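Local coordinates for prephenate dehydratase (Arthrobacter aurescens, PDB 3MWB), which binds L-phenylalanine at its ACT domain and probably catalyses the decarboxylation and dehydration of prephenate to phenylpyruvate, a step of phenylalanine biosynthesis, at residues 69-73 with 232-236; 202-208 with 245-251. All coordinates share one frame; numbering follows the deposited sequence.

Contact 1 (69-73 with 232-236); sequences ATLDA and RIESR. With PHE (phenylalanine), chain C; PHE (phenylalanine), chain D.
Leu71 and Asp72 of helix 67-73 face Arg232, Glu234 and Arg236 of strand 230-237, the two short axes passing 10.3 Å apart at 76°, so side chains alone bridge the gap. Arg236 grips Asp72 in a salt bridge: its NE gives a hydrogen bond to OD1 of Asp72 at 2.8 Å, and its NH2 gives one to OD2 at 2.6 Å. Both oxygens are met on their syn sides, and the carboxylate and guanidinium planes lie only 15° apart, though the NE bond is the more bent, its acceptor tilted from the guanidinium plane while OD2 lies in it. The arginine chain bends at its second and third torsions, turning its NE side toward the acid. CD1 of Leu71 sits 3.3 Å from OE1 of Glu234, the leucine crossing the glutamate at about a right angle, and its CD2 lies 3.6 Å from NH1 of Arg232. Those two charged residues are paired along the strand, Arg232 NH1 giving a hydrogen bond to Glu234 OE2 at 2.8 Å, on the anti side of the carboxylate. Arg232 NE forms a salt bridge with Asp250 and its NH1 a hydrogen bond with Ser248, and OE1 of Glu234 comes close to OE2 of Glu234 in the second subunit. Ile233 CG2 touches the chain C phenylalanine and Ser235 the chain D one. The contact joins the dehydratase region to the ACT domain: a two-point ionic grip restrains Arg236 from turning, while the buried leucine methyls cover an ion pair that probably offsets part of the repulsion between the two glutamates.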
ATOM      1  N   ALA A  69     -28.468 -13.361  -8.635  1.00 26.96           N
ATOM      2  CA  ALA A  69     -29.255 -12.578  -9.585  1.00 26.32           C
ATOM      3  C   ALA A  69     -29.225 -11.089  -9.215  1.00 25.03           C
ATOM      4  O   ALA A  69     -29.063 -10.233 -10.081  1.00 25.18           O
ATOM      5  CB  ALA A  69     -30.690 -13.080  -9.665  1.00 25.84           C
ATOM      6  N   THR A  70     -29.393 -10.790  -7.934  1.00 24.11           N
ATOM      7  CA  THR A  70     -29.441  -9.414  -7.464  1.00 23.81           C
ATOM      8  C   THR A  70     -28.121  -8.685  -7.712  1.00 24.25           C
ATOM      9  O   THR A  70     -28.110  -7.577  -8.227  1.00 24.05           O
ATOM     10  CB  THR A  70     -29.776  -9.352  -5.970  1.00 23.48           C
ATOM     11  OG1 THR A  70     -31.137  -9.759  -5.778  1.00 22.90           O
ATOM     12  CG2 THR A  70     -29.573  -7.941  -5.439  1.00 23.61           C
ATOM     13  N   LEU A  71     -27.021  -9.341  -7.364  1.00 25.48           N
ATOM     14  CA  LEU A  71     -25.687  -8.770  -7.478  1.00 26.69           C
ATOM     15  C   LEU A  71     -25.345  -8.479  -8.929  1.00 26.15           C
ATOM     16  O   LEU A  71     -24.723  -7.469  -9.224  1.00 27.13           O
ATOM     17  CB  LEU A  71     -24.650  -9.718  -6.867  1.00 28.43           C
ATOM     18  CG  LEU A  71     -24.806 -10.013  -5.374  1.00 29.76           C
ATOM     19  CD1 LEU A  71     -23.760 -11.046  -4.950  1.00 35.14           C
ATOM     20  CD2 LEU A  71     -24.662  -8.730  -4.567  1.00 28.67           C
ATOM     21  N   ASP A  72     -25.777  -9.343  -9.840  1.00 25.84           N
ATOM     22  CA  ASP A  72     -25.489  -9.115 -11.257  1.00 25.61           C
ATOM     23  C   ASP A  72     -26.413  -8.036 -11.819  1.00 24.64           C
ATOM     24  O   ASP A  72     -25.977  -7.173 -12.599  1.00 25.07           O
ATOM     25  CB  ASP A  72     -25.585 -10.432 -12.037  1.00 26.41           C
ATOM     26  CG  ASP A  72     -24.416 -11.363 -11.740  1.00 28.97           C
ATOM     27  OD1 ASP A  72     -23.427 -10.896 -11.126  1.00 31.86           O
ATOM     28  OD2 ASP A  72     -24.470 -12.550 -12.135  1.00 30.72           O
ATOM     29  N   ALA A  73     -27.674  -8.063 -11.404  1.00 23.03           N
ATOM     30  CA  ALA A  73     -28.681  -7.154 -11.994  1.00 23.96           C
ATOM     31  C   ALA A  73     -28.399  -5.671 -11.707  1.00 24.51           C
ATOM     32  O   ALA A  73     -28.562  -4.809 -12.591  1.00 25.77           O
ATOM     33  CB  ALA A  73     -30.073  -7.535 -11.526  1.00 22.97           C
ATOM     34  N   ARG A 232     -18.969  -5.137   3.088  1.00 20.33           N
ATOM     35  CA  ARG A 232     -19.170  -6.149   2.062  1.00 19.56           C
ATOM     36  C   ARG A 232     -18.292  -5.895   0.860  1.00 19.57           C
ATOM     37  O   ARG A 232     -18.182  -4.766   0.385  1.00 18.50           O
ATOM     38  CB  ARG A 232     -20.637  -6.232   1.616  1.00 21.03           C
ATOM     39  CG  ARG A 232     -20.944  -7.430   0.675  1.00 20.39           C
ATOM     40  CD  ARG A 232     -22.425  -7.454   0.262  1.00 20.73           C
ATOM     41  NE  ARG A 232     -22.733  -6.211  -0.440  1.00 20.76           N
ATOM     42  CZ  ARG A 232     -22.619  -6.037  -1.752  1.00 21.93           C
ATOM     43  NH1 ARG A 232     -22.248  -7.049  -2.532  1.00 23.93           N
ATOM     44  NH2 ARG A 232     -22.871  -4.849  -2.288  1.00 20.93           N
ATOM     45  N   ILE A 233     -17.619  -6.951   0.404  1.00 20.07           N
ATOM     46  CA  ILE A 233     -17.028  -6.944  -0.945  1.00 20.68           C
ATOM     47  C   ILE A 233     -17.235  -8.294  -1.643  1.00 22.10           C
ATOM     48  O   ILE A 233     -17.129  -9.348  -1.007  1.00 22.35           O
ATOM     49  CB  ILE A 233     -15.547  -6.587  -0.933  1.00 21.41           C
ATOM     50  CG1 ILE A 233     -14.962  -6.729  -2.355  1.00 23.22           C
ATOM     51  CG2 ILE A 233     -14.795  -7.446   0.100  1.00 20.48           C
ATOM     52  CD1 ILE A 233     -13.564  -6.389  -2.453  1.00 25.55           C
ATOM     53  N   GLU A 234     -17.572  -8.242  -2.935  1.00 28.48           N
ATOM     54  CA  GLU A 234     -17.707  -9.428  -3.770  1.00 28.13           C
ATOM     55  C   GLU A 234     -17.236  -9.105  -5.198  1.00 26.10           C
ATOM     56  O   GLU A 234     -17.689  -8.145  -5.830  1.00 25.62           O
ATOM     57  CB  GLU A 234     -19.157  -9.960  -3.782  1.00 31.23           C
ATOM     58  CG  GLU A 234     -19.840  -9.959  -2.407  1.00 35.20           C
ATOM     59  CD  GLU A 234     -21.251 -10.515  -2.403  1.00 38.89           C
ATOM     60  OE1 GLU A 234     -21.430 -11.703  -2.756  1.00 42.04           O
ATOM     61  OE2 GLU A 234     -22.180  -9.774  -2.018  1.00 39.55           O
ATOM     62  N   SER A 235     -16.294  -9.898  -5.689  1.00 24.62           N
ATOM     63  CA  SER A 235     -15.944  -9.861  -7.095  1.00 23.57           C
ATOM     64  C   SER A 235     -16.899 -10.740  -7.920  1.00 26.06           C
ATOM     65  O   SER A 235     -17.389 -11.774  -7.455  1.00 26.79           O
ATOM     66  CB  SER A 235     -14.489 -10.293  -7.282  1.00 23.65           C
ATOM     67  OG  SER A 235     -14.311 -11.623  -6.811  1.00 23.68           O
ATOM     68  N   ARG A 236     -17.153 -10.310  -9.154  1.00 26.48           N
ATOM     69  CA  ARG A 236     -18.016 -11.029 -10.080  1.00 29.69           C
ATOM     70  C   ARG A 236     -17.394 -10.918 -11.472  1.00 30.86           C
ATOM     71  O   ARG A 236     -16.990  -9.832 -11.865  1.00 29.22           O
ATOM     72  CB  ARG A 236     -19.431 -10.428 -10.106  1.00 31.36           C
ATOM     73  CG  ARG A 236     -20.155 -10.343  -8.740  1.00 34.67           C
ATOM     74  CD  ARG A 236     -20.799 -11.669  -8.299  1.00 39.50           C
ATOM     75  NE  ARG A 236     -21.775 -12.182  -9.262  1.00 46.53           N
ATOM     76  CZ  ARG A 236     -21.645 -13.329  -9.930  1.00 50.33           C
ATOM     77  NH1 ARG A 236     -20.590 -14.115  -9.745  1.00 50.64           N
ATOM     78  NH2 ARG A 236     -22.579 -13.705 -10.783  1.00 54.98           N
TER
HETATM   79  N   PHE C 311     -14.154  -3.501   7.563  1.00 21.42           N
HETATM   80  CA  PHE C 311     -12.783  -4.008   7.173  1.00 20.49           C
HETATM   81  C   PHE C 311     -12.179  -3.136   6.084  1.00 20.27           C
HETATM   82  O   PHE C 311     -11.105  -3.475   5.518  1.00 20.21           O
HETATM   83  CB  PHE C 311     -12.809  -5.500   6.732  1.00 20.73           C
HETATM   84  CG  PHE C 311     -13.863  -5.834   5.685  1.00 21.54           C
HETATM   85  CD1 PHE C 311     -13.689  -5.465   4.335  1.00 18.65           C
HETATM   86  CD2 PHE C 311     -15.028  -6.538   6.054  1.00 21.37           C
HETATM   87  CE1 PHE C 311     -14.654  -5.763   3.374  1.00 20.14           C
HETATM   88  CE2 PHE C 311     -16.008  -6.858   5.096  1.00 22.12           C
HETATM   89  CZ  PHE C 311     -15.814  -6.466   3.742  1.00 21.58           C
HETATM   90  OXT PHE C 311     -12.794  -2.107   5.719  1.00 19.60           O
HETATM   91  N   PHE D 312      -6.508  -9.670 -10.051  1.00 23.38           N
HETATM   92  CA  PHE D 312      -6.633  -8.371  -9.343  1.00 22.97           C
HETATM   93  C   PHE D 312      -5.957  -8.358  -7.973  1.00 23.60           C
HETATM   94  O   PHE D 312      -5.340  -9.333  -7.555  1.00 23.41           O
HETATM   95  CB  PHE D 312      -8.107  -7.925  -9.257  1.00 22.97           C
HETATM   96  CG  PHE D 312      -9.041  -8.916  -8.582  1.00 22.55           C
HETATM   97  CD1 PHE D 312      -9.070  -9.045  -7.188  1.00 22.84           C
HETATM   98  CD2 PHE D 312      -9.932  -9.674  -9.341  1.00 22.45           C
HETATM   99  CE1 PHE D 312      -9.955  -9.927  -6.559  1.00 22.44           C
HETATM  100  CE2 PHE D 312     -10.843 -10.566  -8.711  1.00 22.45           C
HETATM  101  CZ  PHE D 312     -10.834 -10.698  -7.330  1.00 21.44           C
HETATM  102  OXT PHE D 312      -6.002  -7.364  -7.235  1.00 24.11           O

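Contact 2 (202-208 with 245-251). With PHE (phenylalanine), chain D.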
ATOM      1  N   THR A 202     -23.121   3.021   2.195  1.00 21.20           N
ATOM      2  CA  THR A 202     -23.022   3.432   0.805  1.00 21.15           C
ATOM      3  C   THR A 202     -22.571   2.244  -0.021  1.00 20.74           C
ATOM      4  O   THR A 202     -21.600   1.567   0.331  1.00 20.92           O
ATOM      5  CB  THR A 202     -22.098   4.676   0.615  1.00 21.62           C
ATOM      6  OG1 THR A 202     -22.670   5.817   1.276  1.00 21.69           O
ATOM      7  CG2 THR A 202     -21.899   5.040  -0.889  1.00 21.58           C
ATOM      8  N   THR A 203     -23.276   1.999  -1.124  1.00 20.64           N
ATOM      9  CA  THR A 203     -22.982   0.881  -2.020  1.00 20.20           C
ATOM     10  C   THR A 203     -22.517   1.387  -3.390  1.00 20.17           C
ATOM     11  O   THR A 203     -23.092   2.335  -3.954  1.00 21.04           O
ATOM     12  CB  THR A 203     -24.223  -0.074  -2.177  1.00 20.83           C
ATOM     13  OG1 THR A 203     -24.659  -0.540  -0.891  1.00 20.28           O
ATOM     14  CG2 THR A 203     -23.892  -1.305  -3.041  1.00 19.67           C
ATOM     15  N   VAL A 204     -21.490   0.733  -3.924  1.00 20.24           N
ATOM     16  CA  VAL A 204     -20.968   1.016  -5.255  1.00 20.47           C
ATOM     17  C   VAL A 204     -20.628  -0.264  -6.017  1.00 21.13           C
ATOM     18  O   VAL A 204     -20.379  -1.316  -5.423  1.00 20.69           O
ATOM     19  CB  VAL A 204     -19.690   1.889  -5.224  1.00 20.90           C
ATOM     20  CG1 VAL A 204     -20.005   3.281  -4.781  1.00 21.60           C
ATOM     21  CG2 VAL A 204     -18.572   1.243  -4.353  1.00 20.24           C
ATOM     22  N   VAL A 205     -20.609  -0.161  -7.342  1.00 21.29           N
ATOM     23  CA  VAL A 205     -20.123  -1.255  -8.162  1.00 21.68           C
ATOM     24  C   VAL A 205     -18.974  -0.709  -8.973  1.00 21.78           C
ATOM     25  O   VAL A 205     -19.151   0.269  -9.709  1.00 22.80           O
ATOM     26  CB  VAL A 205     -21.229  -1.832  -9.096  1.00 22.74           C
ATOM     27  CG1 VAL A 205     -20.593  -2.796 -10.158  1.00 23.15           C
ATOM     28  CG2 VAL A 205     -22.308  -2.533  -8.273  1.00 22.21           C
ATOM     29  N   VAL A 206     -17.794  -1.307  -8.812  1.00 21.92           N
ATOM     30  CA  VAL A 206     -16.574  -0.796  -9.455  1.00 21.81           C
ATOM     31  C   VAL A 206     -16.045  -1.804 -10.474  1.00 23.55           C
ATOM     32  O   VAL A 206     -15.593  -2.898 -10.104  1.00 22.49           O
ATOM     33  CB  VAL A 206     -15.459  -0.429  -8.417  1.00 22.28           C
ATOM     34  CG1 VAL A 206     -14.273   0.288  -9.087  1.00 19.97           C
ATOM     35  CG2 VAL A 206     -16.059   0.408  -7.248  1.00 20.14           C
ATOM     36  N   PRO A 207     -16.107  -1.432 -11.765  1.00 24.75           N
ATOM     37  CA  PRO A 207     -15.526  -2.228 -12.835  1.00 25.83           C
ATOM     38  C   PRO A 207     -14.006  -2.190 -12.733  1.00 26.50           C
ATOM     39  O   PRO A 207     -13.419  -1.133 -12.493  1.00 27.18           O
ATOM     40  CB  PRO A 207     -15.991  -1.508 -14.113  1.00 26.84           C
ATOM     41  CG  PRO A 207     -17.176  -0.689 -13.693  1.00 27.18           C
ATOM     42  CD  PRO A 207     -16.860  -0.274 -12.279  1.00 25.32           C
ATOM     43  N   LEU A 208     -13.376  -3.341 -12.896  1.00 26.57           N
ATOM     44  CA  LEU A 208     -11.933  -3.412 -12.970  1.00 27.38           C
ATOM     45  C   LEU A 208     -11.450  -2.999 -14.365  1.00 29.29           C
ATOM     46  O   LEU A 208     -11.825  -3.624 -15.361  1.00 29.70           O
ATOM     47  CB  LEU A 208     -11.475  -4.832 -12.627  1.00 26.93           C
ATOM     48  CG  LEU A 208      -9.986  -5.106 -12.491  1.00 28.62           C
ATOM     49  CD1 LEU A 208      -9.377  -4.353 -11.309  1.00 30.60           C
ATOM     50  CD2 LEU A 208      -9.780  -6.581 -12.340  1.00 28.00           C
ATOM     51  N   TYR A 245     -13.797  -8.064 -14.488  1.00 36.24           N
ATOM     52  CA  TYR A 245     -14.520  -8.184 -13.227  1.00 31.62           C
ATOM     53  C   TYR A 245     -15.197  -6.888 -12.840  1.00 30.14           C
ATOM     54  O   TYR A 245     -14.812  -5.813 -13.300  1.00 30.28           O
ATOM     55  CB  TYR A 245     -13.568  -8.571 -12.077  1.00 30.01           C
ATOM     56  CG  TYR A 245     -12.852  -9.882 -12.260  1.00 32.11           C
ATOM     57  CD1 TYR A 245     -13.420 -11.077 -11.825  1.00 32.47           C
ATOM     58  CD2 TYR A 245     -11.597  -9.928 -12.876  1.00 36.70           C
ATOM     59  CE1 TYR A 245     -12.760 -12.283 -11.998  1.00 34.91           C
ATOM     60  CE2 TYR A 245     -10.927 -11.128 -13.056  1.00 39.01           C
ATOM     61  CZ  TYR A 245     -11.511 -12.296 -12.612  1.00 38.57           C
ATOM     62  OH  TYR A 245     -10.843 -13.480 -12.800  1.00 42.28           O
ATOM     63  N   PHE A 246     -16.206  -6.996 -11.977  1.00 22.03           N
ATOM     64  CA  PHE A 246     -16.564  -5.867 -11.162  1.00 22.41           C
ATOM     65  C   PHE A 246     -16.559  -6.237  -9.683  1.00 21.30           C
ATOM     66  O   PHE A 246     -16.652  -7.408  -9.329  1.00 22.16           O
ATOM     67  CB  PHE A 246     -17.885  -5.219 -11.598  1.00 23.37           C
ATOM     68  CG  PHE A 246     -19.086  -6.073 -11.376  1.00 24.57           C
ATOM     69  CD1 PHE A 246     -19.665  -6.174 -10.108  1.00 25.42           C
ATOM     70  CD2 PHE A 246     -19.666  -6.765 -12.441  1.00 27.80           C
ATOM     71  CE1 PHE A 246     -20.789  -6.961  -9.891  1.00 25.01           C
ATOM     72  CE2 PHE A 246     -20.802  -7.566 -12.239  1.00 28.75           C
ATOM     73  CZ  PHE A 246     -21.362  -7.668 -10.966  1.00 27.89           C
ATOM     74  N   PHE A 247     -16.412  -5.226  -8.836  1.00 20.47           N
ATOM     75  CA  PHE A 247     -16.476  -5.407  -7.397  1.00 19.37           C
ATOM     76  C   PHE A 247     -17.724  -4.719  -6.847  1.00 18.70           C
ATOM     77  O   PHE A 247     -17.964  -3.537  -7.100  1.00 19.54           O
ATOM     78  CB  PHE A 247     -15.213  -4.876  -6.737  1.00 19.50           C
ATOM     79  CG  PHE A 247     -13.952  -5.408  -7.355  1.00 19.60           C
ATOM     80  CD1 PHE A 247     -13.535  -6.699  -7.085  1.00 21.08           C
ATOM     81  CD2 PHE A 247     -13.192  -4.614  -8.223  1.00 19.81           C
ATOM     82  CE1 PHE A 247     -12.354  -7.208  -7.674  1.00 21.77           C
ATOM     83  CE2 PHE A 247     -11.999  -5.093  -8.794  1.00 23.50           C
ATOM     84  CZ  PHE A 247     -11.593  -6.407  -8.532  1.00 23.14           C
ATOM     85  N   SER A 248     -18.529  -5.493  -6.136  1.00 18.91           N
ATOM     86  CA  SER A 248     -19.717  -5.019  -5.440  1.00 19.35           C
ATOM     87  C   SER A 248     -19.330  -4.742  -3.983  1.00 20.00           C
ATOM     88  O   SER A 248     -18.804  -5.621  -3.276  1.00 20.76           O
ATOM     89  CB  SER A 248     -20.799  -6.095  -5.515  1.00 20.08           C
ATOM     90  OG  SER A 248     -22.069  -5.622  -5.103  1.00 19.71           O
ATOM     91  N   ILE A 249     -19.549  -3.513  -3.537  1.00 19.88           N
ATOM     92  CA  ILE A 249     -18.947  -3.065  -2.276  1.00 19.49           C
ATOM     93  C   ILE A 249     -19.951  -2.267  -1.443  1.00 19.47           C
ATOM     94  O   ILE A 249     -20.641  -1.379  -1.970  1.00 19.49           O
ATOM     95  CB  ILE A 249     -17.685  -2.175  -2.545  1.00 18.94           C
ATOM     96  CG1 ILE A 249     -16.537  -2.987  -3.189  1.00 18.43           C
ATOM     97  CG2 ILE A 249     -17.172  -1.531  -1.255  1.00 19.90           C
ATOM     98  CD1 ILE A 249     -15.457  -2.129  -3.823  1.00 19.16           C
ATOM     99  N   ASP A 250     -20.038  -2.585  -0.148  1.00 19.42           N
ATOM    100  CA  ASP A 250     -20.772  -1.729   0.812  1.00 19.45           C
ATOM    101  C   ASP A 250     -19.763  -1.070   1.731  1.00 19.55           C
ATOM    102  O   ASP A 250     -18.908  -1.765   2.320  1.00 19.84           O
ATOM    103  CB  ASP A 250     -21.777  -2.524   1.675  1.00 19.21           C
ATOM    104  CG  ASP A 250     -22.856  -3.249   0.850  1.00 20.58           C
ATOM    105  OD1 ASP A 250     -23.163  -2.830  -0.299  1.00 20.64           O
ATOM    106  OD2 ASP A 250     -23.419  -4.243   1.367  1.00 18.11           O
ATOM    107  N   ALA A 251     -19.840   0.262   1.838  1.00 19.57           N
ATOM    108  CA  ALA A 251     -19.010   1.042   2.772  1.00 19.25           C
ATOM    109  C   ALA A 251     -19.861   1.648   3.869  1.00 20.31           C
ATOM    110  O   ALA A 251     -21.062   1.926   3.649  1.00 20.65           O
ATOM    111  CB  ALA A 251     -18.263   2.141   2.017  1.00 19.82           C
TER
HETATM  112  N   PHE D 312      -6.508  -9.670 -10.051  1.00 23.38           N
HETATM  113  CA  PHE D 312      -6.633  -8.371  -9.343  1.00 22.97           C
HETATM  114  C   PHE D 312      -5.957  -8.358  -7.973  1.00 23.60           C
HETATM  115  O   PHE D 312      -5.340  -9.333  -7.555  1.00 23.41           O
HETATM  116  CB  PHE D 312      -8.107  -7.925  -9.257  1.00 22.97           C
HETATM  117  CG  PHE D 312      -9.041  -8.916  -8.582  1.00 22.55           C
HETATM  118  CD1 PHE D 312      -9.070  -9.045  -7.188  1.00 22.84           C
HETATM  119  CD2 PHE D 312      -9.932  -9.674  -9.341  1.00 22.45           C
HETATM  120  CE1 PHE D 312      -9.955  -9.927  -6.559  1.00 22.44           C
HETATM  121  CE2 PHE D 312     -10.843 -10.566  -8.711  1.00 22.45           C
HETATM  122  CZ  PHE D 312     -10.834 -10.698  -7.330  1.00 21.44           C
HETATM  123  OXT PHE D 312      -6.002  -7.364  -7.235  1.00 24.11           O
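Leu208 and Phe247 form the apolar centre beside a bound phenylalanine. CD1 of Leu208 meets the edge of the Phe247 ring, 3.7 Å from CE2, and CG of the ligand meets that edge 3.6 Å from CZ of Phe247. CD2 of Leu208 lies alongside Tyr245, whose ring carries the ligand's CE2 over the centre of one face. With an alanine at Phe247, Leu208 and the ligand ring would probably lose the edge they pack against, opening a gap in the pocket wall. Along that sheet face, CG2 of Val204 packs on CB of Ile249; on the other, CG1 of Val205 lies 3.5 Å from CD1 of Phe246, whose ring a chi1 of 68° places between backbone N and carbonyl carbon. Antiparallel backbone bonds join the strands, from Leu208 N to Tyr245 O at 2.9 Å through to the Thr202 and Ala251 pair. At the polar edge Thr203 OG1 gives a hydrogen bond to Asp250 OD1 at 2.8 Å, approaching from above the carboxylate plane; that hydroxyl also bonds to Tyr280, and Asp250 pairs with Arg232. The two segments thus offer phenylalanine an apolar wall at one end and bury a paired carboxylate at the other.

Overall arrangement
Contacts 1 and 2 have centres about 8 Å apart and share the four-stranded antiparallel ACT sheet, where strand 230-237 neighbours strand 245-252. Arg232 NE of contact 1 forms a salt bridge with Asp250 OD2 of contact 2 at 2.8 Å, and Ser235 CB packs 3.7 Å from Phe247 CD1. Both contacts touch the phenylalanine of chain D, Ser235 from strand 230-237, Tyr245 and Phe247 from strand 245-252, and Leu208 from segment 202-208. Asn229 and Leu230 of the second subunit also bind this ligand, so its site lies at the subunit interface. Contact 1 then carries the sheet across to helix 67-73, a physical path between the phenylalanine site and the dehydratase region.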